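Local atomic coordinates of translation initiation factor eif-2b-like protein (Chaetomium thermophilum, PDB entry 4ZEO), a protein that forms the delta subunit of eIF2B, the GDP-GTP exchange factor of eIF2, and probably takes part in regulating translation initiation. Residues Ala184-Lys187 and Val188-Tyr192; Ser201-Phe204 and Val205-Leu209; Tyr289-Arg293 and Leu294-Thr298; His369-Ser372 and Gly373-Asp376. One frame throughout, in Å; residues are numbered along the deposited sequence.

Contact 1: residues Ala184-Lys187 and Val188-Tyr192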
loop_
_atom_site.group_PDB
_atom_site.type_symbol
_atom_site.label_atom_id
_atom_site.label_comp_id
_atom_site.label_asym_id
_atom_site.label_seq_id
_atom_site.Cartn_x
_atom_site.Cartn_y
_atom_site.Cartn_z
ATOM N N ALA A 184 -1.256 -14.505 -7.869
ATOM C CA ALA A 184 -0.483 -15.735 -7.985
ATOM C C ALA A 184 -1.143 -16.845 -7.167
ATOM O O ALA A 184 -1.260 -18.000 -7.628
ATOM C CB ALA A 184 0.953 -15.520 -7.537
ATOM N N PHE A 185 -1.574 -16.488 -5.959
ATOM C CA PHE A 185 -2.286 -17.426 -5.084
ATOM C C PHE A 185 -3.585 -17.903 -5.755
ATOM O O PHE A 185 -4.033 -19.035 -5.587
ATOM C CB PHE A 185 -2.632 -16.781 -3.738
ATOM C CG PHE A 185 -1.473 -16.677 -2.798
ATOM C CD1 PHE A 185 -0.221 -17.174 -3.145
ATOM C CD2 PHE A 185 -1.648 -16.150 -1.525
ATOM C CE1 PHE A 185 0.844 -17.100 -2.244
ATOM C CE2 PHE A 185 -0.583 -16.082 -0.624
ATOM C CZ PHE A 185 0.653 -16.552 -0.985
ATOM N N ARG A 186 -4.199 -17.009 -6.508
ATOM C CA ARG A 186 -5.407 -17.346 -7.208
ATOM C C ARG A 186 -5.119 -18.501 -8.177
ATOM O O ARG A 186 -5.880 -19.471 -8.265
ATOM C CB ARG A 186 -5.940 -16.109 -7.923
ATOM C CG ARG A 186 -7.408 -16.148 -8.211
ATOM C CD ARG A 186 -7.839 -14.973 -9.052
ATOM N NE ARG A 186 -9.271 -15.016 -9.279
ATOM C CZ ARG A 186 -9.820 -15.741 -10.246
ATOM N NH1 ARG A 186 -9.038 -16.459 -11.043
ATOM N NH2 ARG A 186 -11.135 -15.747 -10.421
ATOM N N LYS A 187 -3.991 -18.397 -8.872
ATOM C CA LYS A 187 -3.563 -19.422 -9.810
ATOM C C LYS A 187 -3.206 -20.735 -9.079
ATOM O O LYS A 187 -3.494 -21.829 -9.560
ATOM C CB LYS A 187 -2.369 -18.908 -10.610
ATOM C CG LYS A 187 -2.721 -17.923 -11.705
ATOM C CD LYS A 187 -1.485 -17.556 -12.502
ATOM C CE LYS A 187 -1.675 -16.310 -13.362
ATOM N NZ LYS A 187 -2.426 -16.557 -14.629
ATOM N N VAL A 188 -2.602 -20.613 -7.900
ATOM C CA VAL A 188 -2.235 -21.774 -7.086
ATOM C C VAL A 188 -3.480 -22.587 -6.726
ATOM O O VAL A 188 -3.489 -23.809 -6.861
ATOM C CB VAL A 188 -1.495 -21.341 -5.805
ATOM C CG1 VAL A 188 -1.306 -22.511 -4.857
ATOM C CG2 VAL A 188 -0.172 -20.699 -6.151
ATOM N N ILE A 189 -4.538 -21.893 -6.318
ATOM C CA ILE A 189 -5.803 -22.527 -5.993
ATOM C C ILE A 189 -6.433 -23.195 -7.214
ATOM O O ILE A 189 -6.913 -24.330 -7.115
ATOM C CB ILE A 189 -6.777 -21.503 -5.411
ATOM C CG1 ILE A 189 -6.242 -20.980 -4.082
ATOM C CG2 ILE A 189 -8.148 -22.104 -5.216
ATOM C CD1 ILE A 189 -7.019 -19.811 -3.542
ATOM N N GLU A 190 -6.377 -22.525 -8.369
ATOM C CA GLU A 190 -6.913 -23.085 -9.611
ATOM C C GLU A 190 -6.227 -24.404 -9.911
ATOM O O GLU A 190 -6.873 -25.399 -10.226
ATOM C CB GLU A 190 -6.733 -22.114 -10.795
ATOM C CG GLU A 190 -7.733 -20.954 -10.842
ATOM C CD GLU A 190 -7.525 -19.995 -12.031
ATOM O OE1 GLU A 190 -6.388 -19.501 -12.231
ATOM O OE2 GLU A 190 -8.504 -19.758 -12.779
ATOM N N SER A 191 -4.909 -24.403 -9.778
ATOM C CA SER A 191 -4.090 -25.568 -10.060
ATOM C C SER A 191 -4.296 -26.679 -9.043
ATOM O O SER A 191 -4.055 -27.843 -9.333
ATOM C CB SER A 191 -2.616 -25.168 -10.093
ATOM O OG SER A 191 -2.294 -24.510 -11.306
ATOM N N TYR A 192 -4.684 -26.307 -7.828
ATOM C CA TYR A 192 -4.706 -27.259 -6.725
ATOM C C TYR A 192 -5.624 -28.469 -6.942
ATOM O O TYR A 192 -6.789 -28.333 -7.333
ATOM C CB TYR A 192 -5.105 -26.552 -5.441
ATOM C CG TYR A 192 -5.135 -27.474 -4.258
ATOM C CD1 TYR A 192 -3.951 -27.914 -3.677
ATOM C CD2 TYR A 192 -6.343 -27.921 -3.720
ATOM C CE1 TYR A 192 -3.968 -28.764 -2.591
ATOM C CE2 TYR A 192 -6.364 -28.768 -2.631
ATOM C CZ TYR A 192 -5.172 -29.184 -2.071
ATOM O OH TYR A 192 -5.171 -30.028 -0.984
#

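Contact 2: residues Ser201-Phe204 and Val205-Leu209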
loop_
_atom_site.group_PDB
_atom_site.type_symbol
_atom_site.label_atom_id
_atom_site.label_comp_id
_atom_site.label_asym_id
_atom_site.label_seq_id
_atom_site.Cartn_x
_atom_site.Cartn_y
_atom_site.Cartn_z
ATOM N N SER A 201 -9.195 -28.761 3.362
ATOM C CA SER A 201 -9.240 -28.174 4.708
ATOM C C SER A 201 -8.081 -28.633 5.576
ATOM O O SER A 201 -7.722 -27.967 6.529
ATOM C CB SER A 201 -10.560 -28.492 5.420
ATOM O OG SER A 201 -10.712 -29.875 5.649
ATOM N N ARG A 202 -7.589 -29.833 5.315
ATOM C CA ARG A 202 -6.462 -30.406 6.047
ATOM C C ARG A 202 -5.105 -30.328 5.304
ATOM O O ARG A 202 -4.056 -30.256 5.941
ATOM C CB ARG A 202 -6.814 -31.848 6.449
ATOM C CG ARG A 202 -7.874 -31.875 7.578
ATOM C CD ARG A 202 -7.906 -33.187 8.381
ATOM N NE ARG A 202 -9.204 -33.378 9.043
ATOM C CZ ARG A 202 -9.523 -34.412 9.821
ATOM N NH1 ARG A 202 -8.636 -35.369 10.073
ATOM N NH2 ARG A 202 -10.732 -34.484 10.367
ATOM N N HIS A 203 -5.118 -30.525 3.986
ATOM C CA HIS A 203 -3.904 -30.575 3.149
ATOM C C HIS A 203 -3.343 -29.228 2.644
ATOM O O HIS A 203 -2.129 -29.010 2.603
ATOM C CB HIS A 203 -4.167 -31.483 1.942
ATOM C CG HIS A 203 -2.985 -31.657 1.043
ATOM N ND1 HIS A 203 -2.844 -30.978 -0.153
ATOM C CD2 HIS A 203 -1.893 -32.453 1.153
ATOM C CE1 HIS A 203 -1.708 -31.333 -0.723
ATOM N NE2 HIS A 203 -1.116 -32.237 0.044
ATOM N N PHE A 204 -4.230 -28.343 2.207
ATOM C CA PHE A 204 -3.826 -27.179 1.429
ATOM C C PHE A 204 -2.847 -26.220 2.128
ATOM O O PHE A 204 -1.808 -25.863 1.565
ATOM C CB PHE A 204 -5.082 -26.424 0.963
ATOM C CG PHE A 204 -4.781 -25.196 0.154
ATOM C CD1 PHE A 204 -4.325 -25.303 -1.155
ATOM C CD2 PHE A 204 -4.982 -23.928 0.685
ATOM C CE1 PHE A 204 -4.022 -24.149 -1.914
ATOM C CE2 PHE A 204 -4.696 -22.773 -0.068
ATOM C CZ PHE A 204 -4.213 -22.886 -1.363
ATOM N N VAL A 205 -3.152 -25.811 3.346
ATOM C CA VAL A 205 -2.304 -24.834 4.014
ATOM C C VAL A 205 -0.891 -25.372 4.311
ATOM O O VAL A 205 0.097 -24.774 3.889
ATOM C CB VAL A 205 -2.986 -24.322 5.314
ATOM C CG1 VAL A 205 -2.040 -23.468 6.152
ATOM C CG2 VAL A 205 -4.267 -23.555 4.959
ATOM N N PRO A 206 -0.771 -26.533 4.966
ATOM C CA PRO A 206 0.631 -26.896 5.216
ATOM C C PRO A 206 1.443 -27.378 3.975
ATOM O O PRO A 206 2.643 -27.159 3.918
ATOM C CB PRO A 206 0.504 -27.993 6.275
ATOM C CG PRO A 206 -0.831 -28.631 5.979
ATOM C CD PRO A 206 -1.711 -27.485 5.597
ATOM N N HIS A 207 0.822 -28.094 3.048
ATOM C CA HIS A 207 1.548 -28.659 1.902
ATOM C C HIS A 207 1.667 -27.788 0.665
ATOM O O HIS A 207 2.591 -27.971 -0.107
ATOM C CB HIS A 207 0.939 -30.002 1.523
ATOM C CG HIS A 207 1.165 -31.047 2.563
ATOM N ND1 HIS A 207 0.397 -31.138 3.703
ATOM C CD2 HIS A 207 2.118 -32.003 2.678
ATOM C CE1 HIS A 207 0.837 -32.128 4.452
ATOM N NE2 HIS A 207 1.881 -32.673 3.847
ATOM N N VAL A 208 0.696 -26.914 0.435
ATOM C CA VAL A 208 0.707 -26.074 -0.750
ATOM C C VAL A 208 0.888 -24.573 -0.484
ATOM O O VAL A 208 1.784 -23.942 -1.038
ATOM C CB VAL A 208 -0.582 -26.282 -1.555
ATOM C CG1 VAL A 208 -0.621 -25.345 -2.763
ATOM C CG2 VAL A 208 -0.706 -27.751 -1.980
ATOM N N LEU A 209 0.043 -23.996 0.355
ATOM C CA LEU A 209 0.105 -22.556 0.584
ATOM C C LEU A 209 1.365 -22.098 1.300
ATOM O O LEU A 209 2.008 -21.136 0.876
ATOM C CB LEU A 209 -1.128 -22.087 1.368
ATOM C CG LEU A 209 -1.084 -20.600 1.730
ATOM C CD1 LEU A 209 -1.065 -19.718 0.481
ATOM C CD2 LEU A 209 -2.261 -20.212 2.654
#

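Contact 3: residues Tyr289-Arg293 and Leu294-Thr298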
loop_
_atom_site.group_PDB
_atom_site.type_symbol
_atom_site.label_atom_id
_atom_site.label_comp_id
_atom_site.label_asym_id
_atom_site.label_seq_id
_atom_site.Cartn_x
_atom_site.Cartn_y
_atom_site.Cartn_z
ATOM N N TYR A 289 5.887 14.521 -0.350
ATOM C CA TYR A 289 7.270 14.050 -0.412
ATOM C C TYR A 289 7.407 12.811 -1.295
ATOM O O TYR A 289 6.781 11.780 -1.044
ATOM C CB TYR A 289 7.768 13.749 0.998
ATOM C CG TYR A 289 9.179 13.237 1.105
ATOM C CD1 TYR A 289 10.262 14.040 0.756
ATOM C CD2 TYR A 289 9.434 11.945 1.551
ATOM C CE1 TYR A 289 11.563 13.578 0.865
ATOM C CE2 TYR A 289 10.726 11.471 1.659
ATOM C CZ TYR A 289 11.791 12.297 1.323
ATOM O OH TYR A 289 13.087 11.830 1.439
ATOM N N GLY A 290 8.250 12.918 -2.320
ATOM C CA GLY A 290 8.479 11.834 -3.245
ATOM C C GLY A 290 7.228 11.550 -4.037
ATOM O O GLY A 290 6.368 12.418 -4.188
ATOM N N ARG A 291 7.113 10.322 -4.532
ATOM C CA ARG A 291 5.927 9.936 -5.265
ATOM C C ARG A 291 5.188 8.778 -4.642
ATOM O O ARG A 291 5.640 7.646 -4.715
ATOM C CB ARG A 291 6.308 9.572 -6.683
ATOM C CG ARG A 291 5.147 9.218 -7.553
ATOM C CD ARG A 291 5.667 8.766 -8.887
ATOM N NE ARG A 291 4.610 8.721 -9.876
ATOM C CZ ARG A 291 4.821 8.503 -11.169
ATOM N NH1 ARG A 291 6.058 8.344 -11.611
ATOM N NH2 ARG A 291 3.803 8.468 -12.013
ATOM N N HIS A 292 4.028 9.058 -4.062
ATOM C CA HIS A 292 3.191 7.989 -3.542
ATOM C C HIS A 292 1.904 7.952 -4.354
ATOM O O HIS A 292 1.238 8.977 -4.527
ATOM C CB HIS A 292 2.867 8.191 -2.059
ATOM C CG HIS A 292 2.366 6.948 -1.380
ATOM N ND1 HIS A 292 1.061 6.513 -1.483
ATOM C CD2 HIS A 292 3.003 6.057 -0.581
ATOM C CE1 HIS A 292 0.919 5.399 -0.782
ATOM N NE2 HIS A 292 2.082 5.100 -0.232
ATOM N N ARG A 293 1.521 6.756 -4.777
ATOM C CA ARG A 293 0.362 6.562 -5.648
ATOM C C ARG A 293 -0.952 7.161 -5.092
ATOM O O ARG A 293 -1.704 7.792 -5.821
ATOM C CB ARG A 293 0.194 5.058 -5.906
ATOM C CG ARG A 293 -1.039 4.646 -6.678
ATOM C CD ARG A 293 -1.212 3.114 -6.643
ATOM N NE ARG A 293 -0.962 2.626 -5.287
ATOM C CZ ARG A 293 -1.913 2.422 -4.383
ATOM N NH1 ARG A 293 -1.602 1.999 -3.158
ATOM N NH2 ARG A 293 -3.181 2.649 -4.705
ATOM N N LEU A 294 -1.226 6.985 -3.803
ATOM C CA LEU A 294 -2.454 7.526 -3.231
ATOM C C LEU A 294 -2.456 9.065 -3.293
ATOM O O LEU A 294 -3.490 9.676 -3.586
ATOM C CB LEU A 294 -2.639 7.046 -1.796
ATOM C CG LEU A 294 -2.962 5.567 -1.605
ATOM C CD1 LEU A 294 -3.179 5.269 -0.133
ATOM C CD2 LEU A 294 -4.193 5.180 -2.405
ATOM N N VAL A 295 -1.302 9.685 -3.022
ATOM C CA VAL A 295 -1.185 11.135 -3.096
ATOM C C VAL A 295 -1.393 11.630 -4.530
ATOM O O VAL A 295 -2.155 12.554 -4.781
ATOM C CB VAL A 295 0.188 11.606 -2.559
ATOM C CG1 VAL A 295 0.412 13.100 -2.827
ATOM C CG2 VAL A 295 0.317 11.276 -1.086
ATOM N N GLU A 296 -0.759 10.956 -5.471
ATOM C CA GLU A 296 -0.898 11.273 -6.886
ATOM C C GLU A 296 -2.354 11.198 -7.362
ATOM O O GLU A 296 -2.826 12.107 -8.058
ATOM C CB GLU A 296 -0.012 10.329 -7.714
ATOM C CG GLU A 296 -0.054 10.543 -9.222
ATOM C CD GLU A 296 1.039 9.764 -9.934
ATOM O OE1 GLU A 296 1.980 9.291 -9.262
ATOM O OE2 GLU A 296 0.965 9.616 -11.169
ATOM N N LYS A 297 -3.050 10.123 -6.979
ATOM C CA LYS A 297 -4.450 9.915 -7.348
ATOM C C LYS A 297 -5.353 11.000 -6.785
ATOM O O LYS A 297 -6.292 11.474 -7.462
ATOM C CB LYS A 297 -4.955 8.555 -6.853
ATOM C CG LYS A 297 -4.355 7.312 -7.504
ATOM C CD LYS A 297 -4.647 7.177 -8.963
ATOM C CE LYS A 297 -3.992 5.895 -9.514
ATOM N NZ LYS A 297 -4.227 5.702 -10.985
ATOM N N THR A 298 -5.065 11.387 -5.549
ATOM C CA THR A 298 -5.839 12.415 -4.865
ATOM C C THR A 298 -5.716 13.754 -5.561
ATOM O O THR A 298 -6.726 14.418 -5.838
ATOM C CB THR A 298 -5.397 12.575 -3.425
ATOM O OG1 THR A 298 -5.670 11.361 -2.715
ATOM C CG2 THR A 298 -6.140 13.727 -2.783
#

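Contact 4: residues His369-Ser372 and Gly373-Asp376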
loop_
_atom_site.group_PDB
_atom_site.type_symbol
_atom_site.label_atom_id
_atom_site.label_comp_id
_atom_site.label_asym_id
_atom_site.label_seq_id
_atom_site.Cartn_x
_atom_site.Cartn_y
_atom_site.Cartn_z
ATOM N N HIS A 369 5.225 3.870 8.640
ATOM C CA HIS A 369 6.395 3.323 7.990
ATOM C C HIS A 369 6.412 3.829 6.546
ATOM O O HIS A 369 5.504 3.558 5.784
ATOM C CB HIS A 369 6.346 1.803 8.044
ATOM C CG HIS A 369 7.662 1.145 7.804
ATOM N ND1 HIS A 369 7.849 0.196 6.822
ATOM C CD2 HIS A 369 8.862 1.294 8.416
ATOM C CE1 HIS A 369 9.103 -0.211 6.843
ATOM N NE2 HIS A 369 9.739 0.440 7.798
ATOM N N ALA A 370 7.415 4.617 6.185
ATOM C CA ALA A 370 7.394 5.308 4.896
ATOM C C ALA A 370 8.836 5.577 4.440
ATOM O O ALA A 370 9.753 5.496 5.262
ATOM C CB ALA A 370 6.574 6.606 5.002
ATOM N N PRO A 371 9.042 5.888 3.142
ATOM C CA PRO A 371 10.415 6.139 2.677
ATOM C C PRO A 371 11.108 7.215 3.485
ATOM O O PRO A 371 10.507 8.223 3.881
ATOM C CB PRO A 371 10.225 6.603 1.231
ATOM C CG PRO A 371 8.992 5.954 0.798
ATOM C CD PRO A 371 8.083 5.978 2.023
ATOM N N SER A 372 12.389 6.988 3.694
ATOM C CA SER A 372 13.199 7.807 4.563
ATOM C C SER A 372 13.135 9.289 4.141
ATOM O O SER A 372 13.245 9.619 2.956
ATOM C CB SER A 372 14.619 7.256 4.542
ATOM O OG SER A 372 15.544 8.211 4.975
ATOM N N GLY A 373 12.941 10.175 5.116
ATOM C CA GLY A 373 12.732 11.594 4.854
ATOM C C GLY A 373 11.275 12.041 5.009
ATOM O O GLY A 373 11.014 13.238 5.137
ATOM N N THR A 374 10.333 11.089 5.059
ATOM C CA THR A 374 8.922 11.396 5.304
ATOM C C THR A 374 8.718 11.997 6.696
ATOM O O THR A 374 7.942 12.948 6.873
ATOM C CB THR A 374 8.037 10.132 5.176
ATOM O OG1 THR A 374 8.090 9.658 3.827
ATOM C CG2 THR A 374 6.571 10.415 5.560
ATOM N N ALA A 375 9.427 11.430 7.677
ATOM C CA ALA A 375 9.350 11.873 9.063
ATOM C C ALA A 375 9.808 13.319 9.233
ATOM O O ALA A 375 9.206 14.071 9.997
ATOM C CB ALA A 375 10.174 10.962 9.963
ATOM N N ASP A 376 10.860 13.708 8.515
ATOM C CA ASP A 376 11.357 15.079 8.622
ATOM C C ASP A 376 10.299 16.054 8.120
ATOM O O ASP A 376 10.089 17.107 8.726
ATOM C CB ASP A 376 12.672 15.241 7.864
ATOM C CG ASP A 376 13.730 14.294 8.358
ATOM O OD1 ASP A 376 14.372 14.583 9.382
ATOM O OD2 ASP A 376 13.902 13.228 7.753
#

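Contact 1: residues Ala184-Lys187 and Val188-Tyr192
R186 and E190 sit one turn apart and form the charged contact here. R186 NH1 lies 3.8 Å from E190 OE2, a long salt bridge. The guanidinium and carboxylate planes are 77° apart, so the two groups do not meet flat. The R186 chain runs extended from CG to NE, with CG opposite the backbone N (chi1 -156°). This carries its head toward helix 246-277, where NE makes its stronger salt bridge, to D258; the pair with E190 is the looser one. Next along the helix, K187 brings its CG to 4.0 Å from E190 OE1.

The backbone bonds are those of an alpha helix, here the last turns of helix 174-191 in the helical part of this eIF2B subunit. V188 N reaches A184 O at 3.0 Å, and S191 N reaches K187 O at 2.9 Å. I189 N and E190 N bond to F185 O and R186 O in the same way.

The aliphatic side chains lean on these carbonyls: V188 CG2 lies by A184 O and I189 CG1 by F185 O. Beyond, F185 and V188 pack on helix 200-219, and I189 on helix 246-277. K250 NZ donates to the carbonyls of E190 and Y192, a positive charge that probably offsets the helix C-terminal end.

Contact 2: residues Ser201-Phe204 and Val205-Leu209
F204 packs against V208 and L209, the residues four and five positions on. Its ring atom CE1 lies 3.7 Å from V208 CG1, and the two side chains cross at about a right angle. CE2, across the ring, is 3.9 Å from L209 CB. Both partners approach the ring obliquely. The motif is a pi-type turn within helix 200-219, kinked at P206, whose N cannot donate to the turn before. F204 has CG opposite its backbone N (chi1 180°), which swings the ring toward the end of helix 174-191, where it touches I189 and meets Y192, just past the helix, edge-to-face. With an alanine here, V208 CG1 and L209 CB would probably lose the surface they rest on, and a gap would open beside Y192.

The pi turn shows in the backbone. F204 O accepts from both V208 N and L209 N, each at 2.9 Å, from opposite faces of its carbonyl plane. P206 CD fits against H203 O at 3.4 Å.

At the polar edge, H203 and H207 lie one turn apart. Their ring planes are 9° from parallel but slid, so they barely overlap. H207 CB sits over one H203 face, 3.7 Å from its centroid. H203 ND1 is hydrogen-bonded to Y192 OH. H203 O takes H207 N at 3.1 Å and, weakly, H207 ND1 at 3.5 Å, in the plane of the H207 ring.

Contact 3: residues Tyr289-Arg293 and Leu294-Thr298
R291 and E296 meet side-on, guanidinium edge to carboxylate, with their planes only 27° apart. NE donates to OE1 at 2.8 Å and nearly straight (170°). NH2 reaches the syn lone pair of OE2 at 3.2 Å. The pair spans the N-terminal start of helix 293-304, just after strand 285-289 in the Rossmann-like parallel sheet. A leucine in place of R291 would probably leave the E296 carboxylate without its charge mate and freer to turn.

H292 is the N-cap. Its side chain lies beside that of L294, pointing the same way. The ring accepts the L294 N-H through ND1 at 3.3 Å, with the donor slightly tilted from the ring plane. L294 CG meets the ring edge, 4.0 Å from CE1. The other nitrogen, NE2, is hydrogen-bonded to G359 O, so both ring nitrogens are bonded and the ring's rotation is fixed.

R293 crosses L294 at a slant. Its chain bends at chi3 (44°), which lays one guanidinium face near L294 CG. NH2 comes within 3.6 Å of L294 CD2. Salt bridges to E269 and E393 hold this head.

In the first turn of the helix, E296 N donates to H292 O at 3.0 Å, almost in line with the carbonyl.

Contact 4: residues His369-Ser372 and Gly373-Asp376
T374 folds back on P371 and A370 through its side chain. CB starts it, 3.4 Å from P371 O and also beside the A370 methyl. From there the chain forks. The hydroxyl branch lies beside the backbone N of T374 (chi1 -64°), which brings OG1 within bonding distance of the proline carbonyl. OG1 donates to P371 O at 2.8 Å. It also lies 3.6 Å from A370 CB. The methyl branch, CG2, takes the other direction, opposite the backbone N, and rests on A370 CB at 3.8 Å. One fork is therefore polar and the other apolar, and A370 touches both.

The backbone of T374 uses the same acceptor. T374 N donates to P371 O at 3.1 Å. Both donors lie in the carbonyl plane, so two bonds from one residue grip P371 O and help to fix the hydroxyl rotation.

G373 stands at the N-cap position and has no side chain to cap with. D427, on strand 426-429, supplies a carboxylate instead: its OD2 accepts from G373 N and A375 N. The negative charge at the helix start is probably favourable there.

G373 has a positive phi of 104°, as suits the third place of a type II beta turn. This turn, P371 to T374, leads strand 368-371 of the small antiparallel sheet directly into helix 374-384.

The four contacts follow one another along the chain and fall into two pairs. Contacts 1 and 2, with centres 12 Å apart, lie on successive helices, 174-191 and 200-219. They touch: V188 CG1 lies 3.6 Å from V208 CG1. Contacts 3 and 4, with centres 14 Å apart, belong to the sheet-bearing part. There Y289, at the end of strand 285-289, brings OH to 2.7 Å from S372 O, tying the parallel sheet to the turn of the small antiparallel one. The pairs sit on opposite sides of the chain's centre; the nearest atoms of contact 1 and contact 3 are about 17 Å apart. Helix 246-277 packs on both contact 1 and contact 3, so it bridges the helical and Rossmann-like parts.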